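Local coordinates for cysteine protease (Xylella fastidiosa, PDB 3OIS), which binds uridine-5'-diphosphate and is probably a papain-family cysteine peptidase, at residues 118-123 with 155-160. Numbering follows the deposited sequence.
Sequences VNYDSG and TEEFPP
Phe-158 turns CG anti to its carbonyl carbon (chi1 -79°), which carries the ring onto the Asn-119 to Asp-121 backbone at a slant, while Glu-157, with CG anti to its N, extends across the ring of Tyr-120. CE2 of Phe-158 comes 3.4 Å from Tyr-120 O, and its CZ ends 3.7 Å from CB of Asp-121, whose carboxylate is inclined 46° to the ring. Arg-112 and Ile-75 also touch this buried phenyl. One direct backbone hydrogen bond joins the segments: Phe-158 N donates to Asn-119 O at 2.9 Å, moderately bent and tilted from the carbonyl plane. A water extends the link, accepting from Asp-121 N and donating to Glu-156 O. Glu-157 CG lies 3.5 Å from CE1 of the modelled Tyr-120 conformer, a tentative packing because Tyr-120 has two. The Glu-157 and Asn-119 side chains point the same way, OE2 3.8 Å from CB, their planes 25° apart. Asp-121 OD1, in an inverse gamma turn, is gripped by Tyr-108 OH of helix 104-114 and Gly-76 N before helix 78-93; within 155-160, Thr-155 OG1 accepts from Glu-157 N in an ST turn. Two irregular loops are thus pinned together on the helical side of the papain-like fold, away from the UDP pocket.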
loop_
_atom_site.group_PDB
_atom_site.type_symbol
_atom_site.label_atom_id
_atom_site.label_comp_id
_atom_site.label_asym_id
_atom_site.label_seq_id
_atom_site.Cartn_x
_atom_site.Cartn_y
_atom_site.Cartn_z
ATOM N N VAL A 118 -9.939 -15.382 -5.459
ATOM C CA VAL A 118 -10.114 -14.418 -6.526
ATOM C C VAL A 118 -11.576 -14.075 -6.750
ATOM O O VAL A 118 -11.903 -13.028 -7.283
ATOM C CB VAL A 118 -9.457 -14.928 -7.843
ATOM C CG1 VAL A 118 -7.964 -15.031 -7.642
ATOM C CG2 VAL A 118 -10.075 -16.250 -8.329
ATOM N N ASN A 119 -12.489 -14.919 -6.291
ATOM C CA ASN A 119 -13.904 -14.598 -6.475
ATOM C C ASN A 119 -14.529 -13.716 -5.382
ATOM O O ASN A 119 -15.706 -13.394 -5.486
ATOM C CB ASN A 119 -14.701 -15.896 -6.542
ATOM C CG ASN A 119 -14.483 -16.681 -7.903
ATOM O OD1 ASN A 119 -14.017 -16.124 -8.912
ATOM N ND2 ASN A 119 -14.931 -17.949 -7.909
ATOM N N TYR A 120 -13.747 -13.317 -4.340
ATOM C CA TYR A 120 -14.241 -12.568 -3.202
ATOM C C TYR A 120 -13.327 -11.341 -2.947
ATOM O O TYR A 120 -12.130 -11.403 -3.313
ATOM C CB TYR A 120 -14.203 -13.583 -2.036
ATOM C CG TYR A 120 -15.122 -14.771 -2.376
ATOM C CD1 TYR A 120 -16.489 -14.709 -2.052
ATOM C CD2 TYR A 120 -14.627 -15.921 -3.032
ATOM C CE1 TYR A 120 -17.367 -15.768 -2.387
ATOM C CE2 TYR A 120 -15.489 -16.982 -3.375
ATOM C CZ TYR A 120 -16.855 -16.884 -3.068
ATOM O OH TYR A 120 -17.716 -17.896 -3.385
ATOM N N ASP A 121 -13.836 -10.291 -2.312
ATOM C CA ASP A 121 -13.019 -9.104 -2.087
ATOM C C ASP A 121 -12.365 -9.342 -0.708
ATOM O O ASP A 121 -12.714 -8.734 0.322
ATOM C CB ASP A 121 -13.947 -7.873 -2.103
ATOM C CG ASP A 121 -13.194 -6.585 -2.226
ATOM O OD1 ASP A 121 -12.009 -6.613 -2.579
ATOM O OD2 ASP A 121 -13.830 -5.528 -1.947
ATOM N N SER A 122 -11.341 -10.194 -0.671
ATOM C CA SER A 122 -10.820 -10.637 0.575
ATOM C C SER A 122 -9.787 -9.693 1.138
ATOM O O SER A 122 -9.389 -9.841 2.287
ATOM C CB SER A 122 -10.213 -12.026 0.381
ATOM O OG SER A 122 -9.160 -11.905 -0.579
ATOM N N GLY A 123 -9.266 -8.766 0.313
ATOM C CA GLY A 123 -8.054 -8.020 0.730
ATOM C C GLY A 123 -6.829 -8.977 0.610
ATOM O O GLY A 123 -6.952 -10.051 -0.034
ATOM N N THR A 155 -24.461 -11.592 -1.614
ATOM C CA THR A 155 -23.668 -12.829 -1.627
ATOM C C THR A 155 -22.229 -12.639 -1.113
ATOM O O THR A 155 -21.518 -13.617 -0.813
ATOM C CB THR A 155 -23.536 -13.416 -3.034
ATOM O OG1 THR A 155 -22.753 -12.465 -3.794
ATOM C CG2 THR A 155 -24.955 -13.650 -3.664
ATOM N N GLU A 156 -21.814 -11.383 -1.058
ATOM C CA GLU A 156 -20.428 -10.935 -0.746
ATOM C C GLU A 156 -19.387 -11.605 -1.651
ATOM O O GLU A 156 -18.284 -11.853 -1.237
ATOM C CB GLU A 156 -20.060 -11.025 0.738
ATOM C CG GLU A 156 -20.775 -9.910 1.603
ATOM C CD GLU A 156 -20.374 -8.399 1.335
ATOM O OE1 GLU A 156 -19.577 -8.030 0.443
ATOM O OE2 GLU A 156 -20.913 -7.553 2.099
ATOM N N GLU A 157 -19.822 -11.932 -2.876
ATOM C CA GLU A 157 -18.979 -12.473 -3.924
ATOM C C GLU A 157 -18.939 -11.485 -5.079
ATOM O O GLU A 157 -19.947 -10.892 -5.406
ATOM C CB GLU A 157 -19.608 -13.760 -4.492
ATOM C CG GLU A 157 -18.607 -14.553 -5.399
ATOM C CD GLU A 157 -19.088 -15.936 -5.855
ATOM O OE1 GLU A 157 -20.038 -16.478 -5.224
ATOM O OE2 GLU A 157 -18.493 -16.466 -6.857
ATOM N N PHE A 158 -17.810 -11.391 -5.778
ATOM C CA PHE A 158 -17.841 -10.617 -6.983
ATOM C C PHE A 158 -18.899 -11.143 -7.990
ATOM O O PHE A 158 -19.034 -12.369 -8.170
ATOM C CB PHE A 158 -16.481 -10.660 -7.678
ATOM C CG PHE A 158 -15.495 -9.743 -7.047
ATOM C CD1 PHE A 158 -15.760 -8.362 -7.002
ATOM C CD2 PHE A 158 -14.342 -10.246 -6.446
ATOM C CE1 PHE A 158 -14.841 -7.504 -6.330
ATOM C CE2 PHE A 158 -13.414 -9.391 -5.777
ATOM C CZ PHE A 158 -13.665 -8.018 -5.761
ATOM N N PRO A 159 -19.649 -10.218 -8.593
ATOM C CA PRO A 159 -20.633 -10.641 -9.560
ATOM C C PRO A 159 -19.930 -11.072 -10.806
ATOM O O PRO A 159 -18.719 -10.788 -11.041
ATOM C CB PRO A 159 -21.515 -9.392 -9.781
ATOM C CG PRO A 159 -20.676 -8.240 -9.394
ATOM C CD PRO A 159 -19.574 -8.753 -8.420
ATOM N N PRO A 160 -20.648 -11.844 -11.632
ATOM C CA PRO A 160 -20.059 -12.273 -12.887
ATOM C C PRO A 160 -19.635 -11.033 -13.702
ATOM O O PRO A 160 -20.284 -9.974 -13.672
ATOM C CB PRO A 160 -21.227 -13.046 -13.550
ATOM C CG PRO A 160 -21.883 -13.721 -12.405
ATOM C CD PRO A 160 -21.913 -12.551 -11.347
HETATM O O HOH W 1 -16.094 -10.317 -0.716
#